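Local coordinates for protein putative xylanase (Bacteroides fragilis, PDB 2P1G) that is of unknown function but may hydrolyse glycosyl bonds, possibly in the breakdown of polysaccharides such as xylan, at residues N12-V17 and H203-S208; Y123-P128 and K146-L151; G84-L89 and A142-Y147. One frame throughout, in Å; residues are numbered along the deposited sequence.

Interaction 1 lies on the opposite side of the chain's centre from the other two, joining the N-terminal helix to a strand of the large antiparallel sheet. Its centre is 29 Å from that of interaction 2 and 28 Å from that of interaction 3, and both are nested within the chain loop it closes. Interactions 2 and 3 form one neighbourhood, with centres 8 Å apart. Their segments on helix 138-151 overlap at Lys146 and Tyr147, of which Tyr147 makes contact only in interaction 3. The two contacts meet where Met124 CE approaches Tyr85 OH at 3.5 Å, Met124 SD lies 4.0 Å from Met144 CE, and Ser125 CB lies 4.1 Å from Ala145 CB.

Interaction 1: residues N12-V17 and H203-S208; sequences NGLGFV and HLLHAS
Gly13 of the N-terminal helix and Leu205 of strand 201-208 are the pair of closest approach, their CA atoms 7.6 Å apart, and a type I turn from Leu14 to Val17 carries the chain on past the same leucine. No hydrogen bond crosses the contact, which is made by Leu205 pushing its two methyl groups among 12-17. CD2 rests on bare backbone, 3.6 Å from Gly13 C; a glycine suits this spot because its main chain is open to a neighbouring methyl. The same CD2 meets the side chain of Leu14, whose own CD2 lies 4.0 Å away. The other branch, Leu205 CD1, turns to Val17 and comes within 3.8 Å of its CG2. Leu205 reaches them with CG anti to the backbone N (chi1 168°), and its forked end lets one residue serve both the helix and the turn. Branched aliphatic side chains fit together here without needing any polar partner, and Val214 and Val216 of the adjoining strand continue the apolar surface. Phe16 turns its ring away from the strand, presenting its edge in plane to Gly13 O and meeting Phe46 edge-to-face. His206, the next residue along the strand, does not touch 12-17; its ND1 donates to Leu204 O at 3.2 Å, from well above the carbonyl plane. His206 also meets the ring of His191. This is helix-on-sheet packing, joining the N-terminal helix to the antiparallel sheet in a domain consistent with the papain-like fold of clan CA.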
ATOM      1  N   ASN A  12     -14.935   5.395  -3.850  1.00 19.85           N
ATOM      2  CA  ASN A  12     -14.828   3.942  -3.950  1.00 19.37           C
ATOM      3  C   ASN A  12     -14.369   3.287  -2.652  1.00 18.03           C
ATOM      4  O   ASN A  12     -14.929   2.257  -2.225  1.00 18.00           O
ATOM      5  CB  ASN A  12     -13.962   3.537  -5.142  1.00 19.78           C
ATOM      6  CG  ASN A  12     -14.709   3.659  -6.453  1.00 20.79           C
ATOM      7  OD1 ASN A  12     -15.678   2.938  -6.696  1.00 24.41           O
ATOM      8  ND2 ASN A  12     -14.273   4.568  -7.293  1.00 20.53           N
ATOM      9  N   GLY A  13     -13.387   3.907  -2.000  1.00 16.91           N
ATOM     10  CA  GLY A  13     -12.880   3.423  -0.720  1.00 16.35           C
ATOM     11  C   GLY A  13     -13.967   3.358   0.345  1.00 15.99           C
ATOM     12  O   GLY A  13     -14.052   2.390   1.104  1.00 14.34           O
ATOM     13  N   LEU A  14     -14.812   4.393   0.389  1.00 15.39           N
ATOM     14  CA  LEU A  14     -15.812   4.489   1.444  1.00 15.63           C
ATOM     15  C   LEU A  14     -16.850   3.383   1.353  1.00 16.11           C
ATOM     16  O   LEU A  14     -17.441   3.004   2.361  1.00 16.41           O
ATOM     17  CB  LEU A  14     -16.449   5.877   1.484  1.00 15.51           C
ATOM     18  CG  LEU A  14     -15.598   6.975   2.130  1.00 14.53           C
ATOM     19  CD1 LEU A  14     -16.204   8.346   1.828  1.00 16.11           C
ATOM     20  CD2 LEU A  14     -15.431   6.761   3.654  1.00 15.26           C
ATOM     21  N   GLY A  15     -17.046   2.851   0.149  1.00 16.63           N
ATOM     22  CA  GLY A  15     -17.954   1.722  -0.054  1.00 17.23           C
ATOM     23  C   GLY A  15     -17.516   0.448   0.652  1.00 17.67           C
ATOM     24  O   GLY A  15     -18.297  -0.506   0.797  1.00 18.34           O
ATOM     25  N   PHE A  16     -16.268   0.434   1.124  1.00 16.78           N
ATOM     26  CA  PHE A  16     -15.727  -0.728   1.812  1.00 16.22           C
ATOM     27  C   PHE A  16     -15.854  -0.633   3.325  1.00 16.23           C
ATOM     28  O   PHE A  16     -15.444  -1.554   4.033  1.00 16.67           O
ATOM     29  CB  PHE A  16     -14.245  -0.895   1.480  1.00 15.63           C
ATOM     30  CG  PHE A  16     -13.996  -1.506   0.146  1.00 15.10           C
ATOM     31  CD1 PHE A  16     -13.820  -2.881   0.021  1.00 15.31           C
ATOM     32  CD2 PHE A  16     -13.907  -0.707  -0.986  1.00 14.52           C
ATOM     33  CE1 PHE A  16     -13.588  -3.458  -1.222  1.00 14.04           C
ATOM     34  CE2 PHE A  16     -13.661  -1.293  -2.254  1.00 15.39           C
ATOM     35  CZ  PHE A  16     -13.492  -2.649  -2.356  1.00 13.20           C
ATOM     36  N   VAL A  17     -16.390   0.469   3.830  1.00 16.32           N
ATOM     37  CA  VAL A  17     -16.425   0.642   5.291  1.00 17.07           C
ATOM     38  C   VAL A  17     -17.157  -0.553   5.934  1.00 17.38           C
ATOM     39  O   VAL A  17     -18.240  -0.936   5.492  1.00 17.22           O
ATOM     40  CB  VAL A  17     -16.990   2.034   5.701  1.00 17.29           C
ATOM     41  CG1 VAL A  17     -17.340   2.106   7.203  1.00 18.25           C
ATOM     42  CG2 VAL A  17     -15.977   3.129   5.363  1.00 17.49           C
ATOM     43  N   HIS A 203      -7.556  12.305   8.628  1.00  9.58           N
ATOM     44  CA  HIS A 203      -7.696  10.921   9.101  1.00 10.97           C
ATOM     45  C   HIS A 203      -7.323   9.917   8.002  1.00 10.46           C
ATOM     46  O   HIS A 203      -7.044  10.296   6.865  1.00 10.42           O
ATOM     47  CB  HIS A 203      -9.147  10.669   9.567  1.00 10.96           C
ATOM     48  CG  HIS A 203      -9.499  11.372  10.845  1.00 14.02           C
ATOM     49  ND1 HIS A 203      -9.668  10.705  12.038  1.00 17.89           N
ATOM     50  CD2 HIS A 203      -9.677  12.687  11.123  1.00 17.56           C
ATOM     51  CE1 HIS A 203      -9.941  11.580  12.997  1.00 18.07           C
ATOM     52  NE2 HIS A 203      -9.951  12.789  12.467  1.00 15.98           N
ATOM     53  N   LEU A 204      -7.333   8.643   8.363  1.00 10.61           N
ATOM     54  CA  LEU A 204      -7.000   7.565   7.446  1.00 11.27           C
ATOM     55  C   LEU A 204      -8.147   6.587   7.346  1.00 11.58           C
ATOM     56  O   LEU A 204      -8.628   6.068   8.360  1.00 12.25           O
ATOM     57  CB  LEU A 204      -5.749   6.821   7.940  1.00 11.13           C
ATOM     58  CG  LEU A 204      -5.047   5.971   6.877  1.00 11.59           C
ATOM     59  CD1 LEU A 204      -4.309   6.846   5.857  1.00 11.40           C
ATOM     60  CD2 LEU A 204      -4.069   5.038   7.590  1.00 11.13           C
ATOM     61  N   LEU A 205      -8.587   6.357   6.111  1.00 10.44           N
ATOM     62  CA  LEU A 205      -9.509   5.301   5.794  1.00 10.77           C
ATOM     63  C   LEU A 205      -8.644   4.077   5.454  1.00 10.73           C
ATOM     64  O   LEU A 205      -7.835   4.136   4.533  1.00  9.66           O
ATOM     65  CB  LEU A 205     -10.375   5.729   4.590  1.00 11.11           C
ATOM     66  CG  LEU A 205     -11.238   4.648   3.911  1.00 11.24           C
ATOM     67  CD1 LEU A 205     -12.295   4.020   4.853  1.00 12.14           C
ATOM     68  CD2 LEU A 205     -11.885   5.223   2.649  1.00 11.66           C
ATOM     69  N   HIS A 206      -8.789   2.984   6.205  1.00 10.41           N
ATOM     70  CA  HIS A 206      -7.839   1.896   6.088  1.00 11.58           C
ATOM     71  C   HIS A 206      -8.414   0.585   6.589  1.00 12.37           C
ATOM     72  O   HIS A 206      -9.396   0.580   7.341  1.00 12.46           O
ATOM     73  CB  HIS A 206      -6.536   2.252   6.834  1.00 11.33           C
ATOM     74  CG  HIS A 206      -6.663   2.278   8.334  1.00 13.74           C
ATOM     75  ND1 HIS A 206      -7.507   3.140   9.006  1.00 15.64           N
ATOM     76  CD2 HIS A 206      -6.022   1.568   9.290  1.00 14.83           C
ATOM     77  CE1 HIS A 206      -7.385   2.951  10.308  1.00 15.95           C
ATOM     78  NE2 HIS A 206      -6.483   2.008  10.507  1.00 17.45           N
ATOM     79  N   ALA A 207      -7.827  -0.525   6.139  1.00 12.54           N
ATOM     80  CA  ALA A 207      -8.205  -1.818   6.661  1.00 13.76           C
ATOM     81  C   ALA A 207      -7.360  -2.050   7.897  1.00 15.23           C
ATOM     82  O   ALA A 207      -6.143  -2.133   7.809  1.00 15.35           O
ATOM     83  CB  ALA A 207      -7.988  -2.912   5.626  1.00 13.69           C
ATOM     84  N   SER A 208      -8.037  -2.140   9.039  1.00 16.95           N
ATOM     85  CA  SER A 208      -7.406  -2.204  10.361  1.00 18.56           C
ATOM     86  C   SER A 208      -7.479  -3.625  10.933  1.00 19.21           C
ATOM     87  O   SER A 208      -8.568  -4.163  11.096  1.00 19.11           O
ATOM     88  CB  SER A 208      -8.150  -1.245  11.311  1.00 18.53           C
ATOM     89  OG  SER A 208      -7.699  -1.374  12.656  1.00 20.11           O
TER

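Interaction 2: residues Y123-P128 and K146-L151; sequences YMSTHP and KYEKAL
Ser125 and Glu148 join the short helix 123-126 to the longer helix 138-151 through a two-pronged grip on the glutamate carboxylate. One prong is the backbone: Ser125 N donates to Glu148 OE2 at 3.0 Å, with a somewhat bent N-H...O angle of 149°. The other is the side chain, where Ser125 OG gives its proton to Glu148 OE1 in a short bond of 2.6 Å. Each oxygen accepts through its syn lone pair, so the two donors come in on the inner side of the fork and restrain its rotation. Serine is well matched to this task: chi1 of 74° places OG between the backbone N and the carbonyl carbon, close enough to its own N-H for both to address a single carboxylate. Glu148 leaves its helix with CG anti to the carbonyl carbon (chi1 -66°) and then runs extended, a length that spans the 8.2 Å between Ser125 CA and Glu148 CA. Met124 adds a lighter touch, its CB 3.7 Å from Glu148 OE2, while the end of its chain leads away from the glutamate and packs on Met144 and Tyr85. Within 123-128, Tyr123 and His127 fold together, with His127 CD2 3.5 Å above the centre of the tyrosine ring. Tyr91 completes the polar cluster: its OH is hydrogen-bonded to Glu148 OE2 and also to Met124 N. The carboxylate is buried, and these bonds, together with the nearby start of a helix, would tend to stabilise its negative charge. A carboxylate from helix 138-151 thus accepts from a backbone N-H and a serine hydroxyl in the N-terminal turn of helix 123-126, joining the two helices side to side.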
ATOM      1  N   TYR A 123      13.278  -8.034   4.839  1.00 13.30           N
ATOM      2  CA  TYR A 123      12.473  -8.778   5.793  1.00 12.90           C
ATOM      3  C   TYR A 123      12.063 -10.109   5.221  1.00 12.62           C
ATOM      4  O   TYR A 123      12.178 -11.120   5.896  1.00 11.99           O
ATOM      5  CB  TYR A 123      11.230  -8.012   6.221  1.00 13.79           C
ATOM      6  CG  TYR A 123      10.466  -8.691   7.346  1.00 14.02           C
ATOM      7  CD1 TYR A 123      10.682  -8.341   8.673  1.00 15.45           C
ATOM      8  CD2 TYR A 123       9.535  -9.694   7.068  1.00 14.47           C
ATOM      9  CE1 TYR A 123       9.943  -8.966   9.726  1.00 14.33           C
ATOM     10  CE2 TYR A 123       8.825 -10.343   8.098  1.00 14.44           C
ATOM     11  CZ  TYR A 123       9.030  -9.962   9.419  1.00 14.61           C
ATOM     12  OH  TYR A 123       8.319 -10.605  10.429  1.00 17.96           O
ATOM     13  N   MET A 124      11.561 -10.123   3.988  1.00 11.65           N
ATOM     14  CA  MET A 124      11.003 -11.356   3.454  1.00 12.62           C
ATOM     15  C   MET A 124      12.068 -12.435   3.269  1.00 13.46           C
ATOM     16  O   MET A 124      11.852 -13.590   3.627  1.00 14.36           O
ATOM     17  CB  MET A 124      10.271 -11.097   2.124  1.00 11.63           C
ATOM     18  CG  MET A 124       9.047 -10.181   2.241  1.00 13.46           C
ATOM     19  SD  MET A 124       8.115 -10.042   0.674  1.00  9.99           S
ATOM     20  CE  MET A 124       7.272 -11.640   0.646  1.00 12.63           C
ATOM     21  N   SER A 125      13.224 -12.065   2.736  1.00 14.52           N
ATOM     22  CA  SER A 125      14.249 -13.090   2.478  1.00 16.06           C
ATOM     23  C   SER A 125      14.949 -13.506   3.775  1.00 16.84           C
ATOM     24  O   SER A 125      15.560 -14.569   3.836  1.00 18.39           O
ATOM     25  CB  SER A 125      15.238 -12.635   1.418  1.00 16.00           C
ATOM     26  OG  SER A 125      16.116 -11.664   1.934  1.00 16.00           O
ATOM     27  N   THR A 126      14.803 -12.688   4.814  1.00 17.01           N
ATOM     28  CA  THR A 126      15.378 -12.943   6.144  1.00 18.50           C
ATOM     29  C   THR A 126      14.480 -13.847   6.983  1.00 17.39           C
ATOM     30  O   THR A 126      14.963 -14.572   7.864  1.00 17.97           O
ATOM     31  CB  THR A 126      15.637 -11.596   6.884  1.00 18.16           C
ATOM     32  OG1 THR A 126      16.766 -10.973   6.278  1.00 22.75           O
ATOM     33  CG2 THR A 126      15.928 -11.791   8.396  1.00 22.01           C
ATOM     34  N   HIS A 127      13.184 -13.804   6.710  1.00 16.21           N
ATOM     35  CA  HIS A 127      12.185 -14.612   7.424  1.00 16.01           C
ATOM     36  C   HIS A 127      11.310 -15.400   6.424  1.00 15.16           C
ATOM     37  O   HIS A 127      10.091 -15.317   6.480  1.00 14.21           O
ATOM     38  CB  HIS A 127      11.279 -13.724   8.287  1.00 16.26           C
ATOM     39  CG  HIS A 127      12.008 -12.929   9.320  1.00 18.68           C
ATOM     40  ND1 HIS A 127      12.555 -13.502  10.451  1.00 20.06           N
ATOM     41  CD2 HIS A 127      12.284 -11.605   9.395  1.00 19.79           C
ATOM     42  CE1 HIS A 127      13.141 -12.565  11.175  1.00 21.01           C
ATOM     43  NE2 HIS A 127      12.983 -11.405  10.563  1.00 20.70           N
ATOM     44  N   PRO A 128      11.930 -16.212   5.539  1.00 15.02           N
ATOM     45  CA  PRO A 128      11.123 -16.870   4.516  1.00 14.48           C
ATOM     46  C   PRO A 128      10.176 -17.890   5.141  1.00 14.21           C
ATOM     47  O   PRO A 128       9.156 -18.226   4.544  1.00 13.51           O
ATOM     48  CB  PRO A 128      12.165 -17.576   3.642  1.00 14.81           C
ATOM     49  CG  PRO A 128      13.325 -17.812   4.552  1.00 15.61           C
ATOM     50  CD  PRO A 128      13.344 -16.633   5.487  1.00 14.84           C
ATOM     51  N   LYS A 146      16.856 -10.843  -4.849  1.00 14.31           N
ATOM     52  CA  LYS A 146      17.277 -10.021  -5.993  1.00 15.42           C
ATOM     53  C   LYS A 146      16.473  -8.725  -6.061  1.00 15.76           C
ATOM     54  O   LYS A 146      17.033  -7.649  -6.308  1.00 16.27           O
ATOM     55  CB  LYS A 146      17.142 -10.784  -7.307  1.00 15.98           C
ATOM     56  CG  LYS A 146      18.165 -11.892  -7.482  1.00 18.18           C
ATOM     57  CD  LYS A 146      17.896 -12.641  -8.790  1.00 23.97           C
ATOM     58  CE  LYS A 146      18.547 -14.016  -8.791  1.00 27.61           C
ATOM     59  NZ  LYS A 146      17.976 -14.840  -9.914  1.00 30.82           N
ATOM     60  N   TYR A 147      15.173  -8.822  -5.807  1.00 15.18           N
ATOM     61  CA  TYR A 147      14.325  -7.628  -5.826  1.00 15.71           C
ATOM     62  C   TYR A 147      14.642  -6.683  -4.668  1.00 15.63           C
ATOM     63  O   TYR A 147      14.715  -5.447  -4.851  1.00 15.72           O
ATOM     64  CB  TYR A 147      12.844  -8.008  -5.833  1.00 15.18           C
ATOM     65  CG  TYR A 147      12.343  -8.668  -7.100  1.00 15.93           C
ATOM     66  CD1 TYR A 147      12.750  -8.219  -8.366  1.00 17.09           C
ATOM     67  CD2 TYR A 147      11.412  -9.696  -7.037  1.00 15.55           C
ATOM     68  CE1 TYR A 147      12.276  -8.798  -9.519  1.00 17.12           C
ATOM     69  CE2 TYR A 147      10.919 -10.293  -8.188  1.00 15.29           C
ATOM     70  CZ  TYR A 147      11.360  -9.840  -9.429  1.00 17.15           C
ATOM     71  OH  TYR A 147      10.875 -10.424 -10.564  1.00 16.68           O
ATOM     72  N   GLU A 148      14.834  -7.247  -3.476  1.00 14.59           N
ATOM     73  CA  GLU A 148      15.267  -6.464  -2.317  1.00 15.29           C
ATOM     74  C   GLU A 148      16.567  -5.722  -2.602  1.00 16.33           C
ATOM     75  O   GLU A 148      16.717  -4.540  -2.245  1.00 16.28           O
ATOM     76  CB  GLU A 148      15.453  -7.356  -1.085  1.00 14.95           C
ATOM     77  CG  GLU A 148      14.139  -7.975  -0.583  1.00 13.43           C
ATOM     78  CD  GLU A 148      14.395  -9.109   0.410  1.00 15.52           C
ATOM     79  OE1 GLU A 148      15.561  -9.533   0.515  1.00 15.61           O
ATOM     80  OE2 GLU A 148      13.443  -9.546   1.090  1.00 14.98           O
ATOM     81  N   LYS A 149      17.512  -6.413  -3.239  1.00 17.29           N
ATOM     82  CA  LYS A 149      18.829  -5.815  -3.466  1.00 19.84           C
ATOM     83  C   LYS A 149      18.739  -4.669  -4.460  1.00 19.01           C
ATOM     84  O   LYS A 149      19.444  -3.663  -4.317  1.00 19.71           O
ATOM     85  CB  LYS A 149      19.849  -6.859  -3.952  1.00 19.47           C
ATOM     86  CG  LYS A 149      20.359  -7.758  -2.826  1.00 22.32           C
ATOM     87  CD  LYS A 149      21.498  -8.695  -3.289  1.00 23.97           C
ATOM     88  CE  LYS A 149      21.671  -9.865  -2.315  1.00 28.68           C
ATOM     89  NZ  LYS A 149      21.007 -11.105  -2.829  1.00 32.78           N
ATOM     90  N   ALA A 150      17.888  -4.836  -5.462  1.00 19.52           N
ATOM     91  CA  ALA A 150      17.765  -3.856  -6.543  1.00 20.40           C
ATOM     92  C   ALA A 150      17.079  -2.588  -6.054  1.00 20.64           C
ATOM     93  O   ALA A 150      17.325  -1.523  -6.595  1.00 20.59           O
ATOM     94  CB  ALA A 150      17.012  -4.433  -7.717  1.00 20.55           C
ATOM     95  N   LEU A 151      16.224  -2.710  -5.035  1.00 20.28           N
ATOM     96  CA  LEU A 151      15.559  -1.542  -4.441  1.00 20.84           C
ATOM     97  C   LEU A 151      16.331  -0.904  -3.288  1.00 20.18           C
ATOM     98  O   LEU A 151      16.232   0.308  -3.060  1.00 20.28           O
ATOM     99  CB  LEU A 151      14.126  -1.900  -3.998  1.00 21.17           C
ATOM    100  CG  LEU A 151      13.059  -1.794  -5.098  1.00 23.92           C
ATOM    101  CD1 LEU A 151      11.682  -2.194  -4.579  1.00 28.01           C
ATOM    102  CD2 LEU A 151      13.007  -0.380  -5.665  1.00 27.04           C
TER

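Interaction 3: residues G84-L89 and A142-Y147; sequences GYTSRL and AQMAKY
Thr86 is the residue on which helix 138-151 bears, touching Gln143, Met144 and Tyr147 in turn. Its methyl CG2 packs on the sulfur of Met144, 3.7 Å from SD, while the threonine and methionine side chains slide past each other in opposite directions. Gln143 crosses the Thr86 side chain at about a right angle, its CG 3.5 Å from Thr86 OG1. The carbonyl Thr86 O approaches Tyr147 CE2 obliquely, at 3.5 Å. A water in the plane of the tyrosine ring links the hydroxyls, hydrogen-bonded to Thr86 OG1 at 2.7 Å and to Tyr147 OH at 2.6 Å. Threonine fits because it offers a methyl to the sulfur and a hydroxyl to this water. Bent at chi2 (58°), Gln143 carries NE2 over one face of the Tyr147 ring, 3.2 Å above its plane and offset toward the rim. Farther out, Arg78 binds Thr86 O through NH1 and makes a cation-pi contact with Tyr147, bridging both segments. The turn itself is pinned by Gly84 O, which accepts from Ser87 N and, at 2.7 Å, from Ser87 OG. A short 3-10 segment, 85-87, in the loop between helices 65-76 and 92-101 thus packs against the side of helix 138-151.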
ATOM      1  N   GLY A  84       3.880 -16.226 -11.153  1.00 13.51           N
ATOM      2  CA  GLY A  84       4.248 -16.849  -9.894  1.00 13.27           C
ATOM      3  C   GLY A  84       4.157 -15.861  -8.750  1.00 13.58           C
ATOM      4  O   GLY A  84       3.889 -14.667  -8.952  1.00 12.47           O
ATOM      5  N   TYR A  85       4.385 -16.367  -7.544  1.00 12.98           N
ATOM      6  CA  TYR A  85       4.254 -15.565  -6.334  1.00 12.81           C
ATOM      7  C   TYR A  85       5.130 -14.318  -6.351  1.00 13.05           C
ATOM      8  O   TYR A  85       4.721 -13.269  -5.857  1.00 12.74           O
ATOM      9  CB  TYR A  85       4.650 -16.439  -5.153  1.00 13.10           C
ATOM     10  CG  TYR A  85       4.678 -15.742  -3.814  1.00 12.20           C
ATOM     11  CD1 TYR A  85       3.492 -15.438  -3.145  1.00 12.63           C
ATOM     12  CD2 TYR A  85       5.894 -15.415  -3.199  1.00 13.77           C
ATOM     13  CE1 TYR A  85       3.513 -14.829  -1.860  1.00 12.97           C
ATOM     14  CE2 TYR A  85       5.931 -14.809  -1.938  1.00 13.05           C
ATOM     15  CZ  TYR A  85       4.733 -14.509  -1.286  1.00 13.35           C
ATOM     16  OH  TYR A  85       4.759 -13.911  -0.046  1.00 15.07           O
ATOM     17  N   THR A  86       6.347 -14.430  -6.886  1.00 12.15           N
ATOM     18  CA  THR A  86       7.271 -13.295  -6.788  1.00 12.43           C
ATOM     19  C   THR A  86       6.968 -12.186  -7.790  1.00 12.42           C
ATOM     20  O   THR A  86       7.584 -11.134  -7.705  1.00 12.97           O
ATOM     21  CB  THR A  86       8.754 -13.692  -6.887  1.00 12.70           C
ATOM     22  OG1 THR A  86       9.016 -14.255  -8.173  1.00 12.02           O
ATOM     23  CG2 THR A  86       9.108 -14.698  -5.819  1.00 10.96           C
ATOM     24  N   SER A  87       6.049 -12.421  -8.730  1.00 12.38           N
ATOM     25  CA  SER A  87       5.604 -11.348  -9.633  1.00 11.91           C
ATOM     26  C   SER A  87       4.625 -10.394  -8.955  1.00 12.04           C
ATOM     27  O   SER A  87       4.333  -9.307  -9.469  1.00 11.68           O
ATOM     28  CB  SER A  87       4.975 -11.931 -10.901  1.00 12.06           C
ATOM     29  OG  SER A  87       3.737 -12.568 -10.593  1.00 12.54           O
ATOM     30  N   ARG A  88       4.072 -10.815  -7.823  1.00 12.22           N
ATOM     31  CA  ARG A  88       3.154  -9.957  -7.085  1.00 12.69           C
ATOM     32  C   ARG A  88       3.988  -8.948  -6.306  1.00 11.92           C
ATOM     33  O   ARG A  88       5.063  -9.273  -5.805  1.00 11.46           O
ATOM     34  CB  ARG A  88       2.323 -10.793  -6.121  1.00 12.66           C
ATOM     35  CG  ARG A  88       0.879 -10.358  -5.963  1.00 17.03           C
ATOM     36  CD  ARG A  88       0.065 -11.587  -5.478  1.00 21.47           C
ATOM     37  NE  ARG A  88       0.110 -11.524  -4.056  1.00 24.30           N
ATOM     38  CZ  ARG A  88       0.149 -12.509  -3.182  1.00 21.26           C
ATOM     39  NH1 ARG A  88       0.146 -13.818  -3.504  1.00 20.16           N
ATOM     40  NH2 ARG A  88       0.190 -12.119  -1.939  1.00 22.86           N
ATOM     41  N   LEU A  89       3.495  -7.720  -6.194  1.00 11.59           N
ATOM     42  CA  LEU A  89       4.292  -6.670  -5.596  1.00 12.53           C
ATOM     43  C   LEU A  89       4.083  -6.663  -4.085  1.00 14.21           C
ATOM     44  O   LEU A  89       3.106  -6.074  -3.577  1.00 16.90           O
ATOM     45  CB  LEU A  89       3.924  -5.319  -6.212  1.00 12.08           C
ATOM     46  CG  LEU A  89       4.349  -5.190  -7.674  1.00 10.60           C
ATOM     47  CD1 LEU A  89       3.421  -4.235  -8.399  1.00  9.76           C
ATOM     48  CD2 LEU A  89       5.815  -4.762  -7.792  1.00 11.41           C
ATOM     49  N   ALA A 142      15.384 -16.647  -3.378  1.00 12.08           N
ATOM     50  CA  ALA A 142      16.503 -16.076  -4.138  1.00 12.65           C
ATOM     51  C   ALA A 142      15.993 -14.915  -4.981  1.00 12.99           C
ATOM     52  O   ALA A 142      16.650 -13.870  -5.061  1.00 12.85           O
ATOM     53  CB  ALA A 142      17.138 -17.122  -5.048  1.00 12.86           C
ATOM     54  N   GLN A 143      14.837 -15.100  -5.605  1.00 13.31           N
ATOM     55  CA  GLN A 143      14.245 -14.050  -6.436  1.00 13.81           C
ATOM     56  C   GLN A 143      13.881 -12.835  -5.592  1.00 13.39           C
ATOM     57  O   GLN A 143      14.148 -11.695  -5.991  1.00 13.04           O
ATOM     58  CB  GLN A 143      13.027 -14.560  -7.220  1.00 14.37           C
ATOM     59  CG  GLN A 143      12.451 -13.559  -8.238  1.00 16.56           C
ATOM     60  CD  GLN A 143      13.475 -13.103  -9.280  1.00 21.86           C
ATOM     61  OE1 GLN A 143      13.904 -13.888 -10.120  1.00 23.05           O
ATOM     62  NE2 GLN A 143      13.870 -11.825  -9.222  1.00 21.06           N
ATOM     63  N   MET A 144      13.276 -13.056  -4.422  1.00 13.12           N
ATOM     64  CA  MET A 144      12.893 -11.910  -3.574  1.00 11.41           C
ATOM     65  C   MET A 144      14.151 -11.179  -3.115  1.00 12.38           C
ATOM     66  O   MET A 144      14.173  -9.949  -3.073  1.00 11.76           O
ATOM     67  CB  MET A 144      12.036 -12.355  -2.383  1.00 11.38           C
ATOM     68  CG  MET A 144      10.566 -12.700  -2.716  1.00 11.51           C
ATOM     69  SD  MET A 144       9.630 -11.578  -3.834  1.00  4.69           S
ATOM     70  CE  MET A 144       9.863 -10.011  -2.951  1.00 13.72           C
ATOM     71  N   ALA A 145      15.213 -11.924  -2.811  1.00 12.19           N
ATOM     72  CA  ALA A 145      16.487 -11.293  -2.450  1.00 13.01           C
ATOM     73  C   ALA A 145      17.047 -10.416  -3.597  1.00 13.61           C
ATOM     74  O   ALA A 145      17.635  -9.358  -3.337  1.00 13.82           O
ATOM     75  CB  ALA A 145      17.521 -12.343  -2.022  1.00 13.35           C
ATOM     76  N   LYS A 146      16.856 -10.843  -4.849  1.00 14.31           N
ATOM     77  CA  LYS A 146      17.277 -10.021  -5.993  1.00 15.42           C
ATOM     78  C   LYS A 146      16.473  -8.725  -6.061  1.00 15.76           C
ATOM     79  O   LYS A 146      17.033  -7.649  -6.308  1.00 16.27           O
ATOM     80  CB  LYS A 146      17.142 -10.784  -7.307  1.00 15.98           C
ATOM     81  CG  LYS A 146      18.165 -11.892  -7.482  1.00 18.18           C
ATOM     82  CD  LYS A 146      17.896 -12.641  -8.790  1.00 23.97           C
ATOM     83  CE  LYS A 146      18.547 -14.016  -8.791  1.00 27.61           C
ATOM     84  NZ  LYS A 146      17.976 -14.840  -9.914  1.00 30.82           N
ATOM     85  N   TYR A 147      15.173  -8.822  -5.807  1.00 15.18           N
ATOM     86  CA  TYR A 147      14.325  -7.628  -5.826  1.00 15.71           C
ATOM     87  C   TYR A 147      14.642  -6.683  -4.668  1.00 15.63           C
ATOM     88  O   TYR A 147      14.715  -5.447  -4.851  1.00 15.72           O
ATOM     89  CB  TYR A 147      12.844  -8.008  -5.833  1.00 15.18           C
ATOM     90  CG  TYR A 147      12.343  -8.668  -7.100  1.00 15.93           C
ATOM     91  CD1 TYR A 147      12.750  -8.219  -8.366  1.00 17.09           C
ATOM     92  CD2 TYR A 147      11.412  -9.696  -7.037  1.00 15.55           C
ATOM     93  CE1 TYR A 147      12.276  -8.798  -9.519  1.00 17.12           C
ATOM     94  CE2 TYR A 147      10.919 -10.293  -8.188  1.00 15.29           C
ATOM     95  CZ  TYR A 147      11.360  -9.840  -9.429  1.00 17.15           C
ATOM     96  OH  TYR A 147      10.875 -10.424 -10.564  1.00 16.68           O
TER
HETATM   97  O   HOH W   1       9.275 -12.499 -10.205  1.00 22.65           O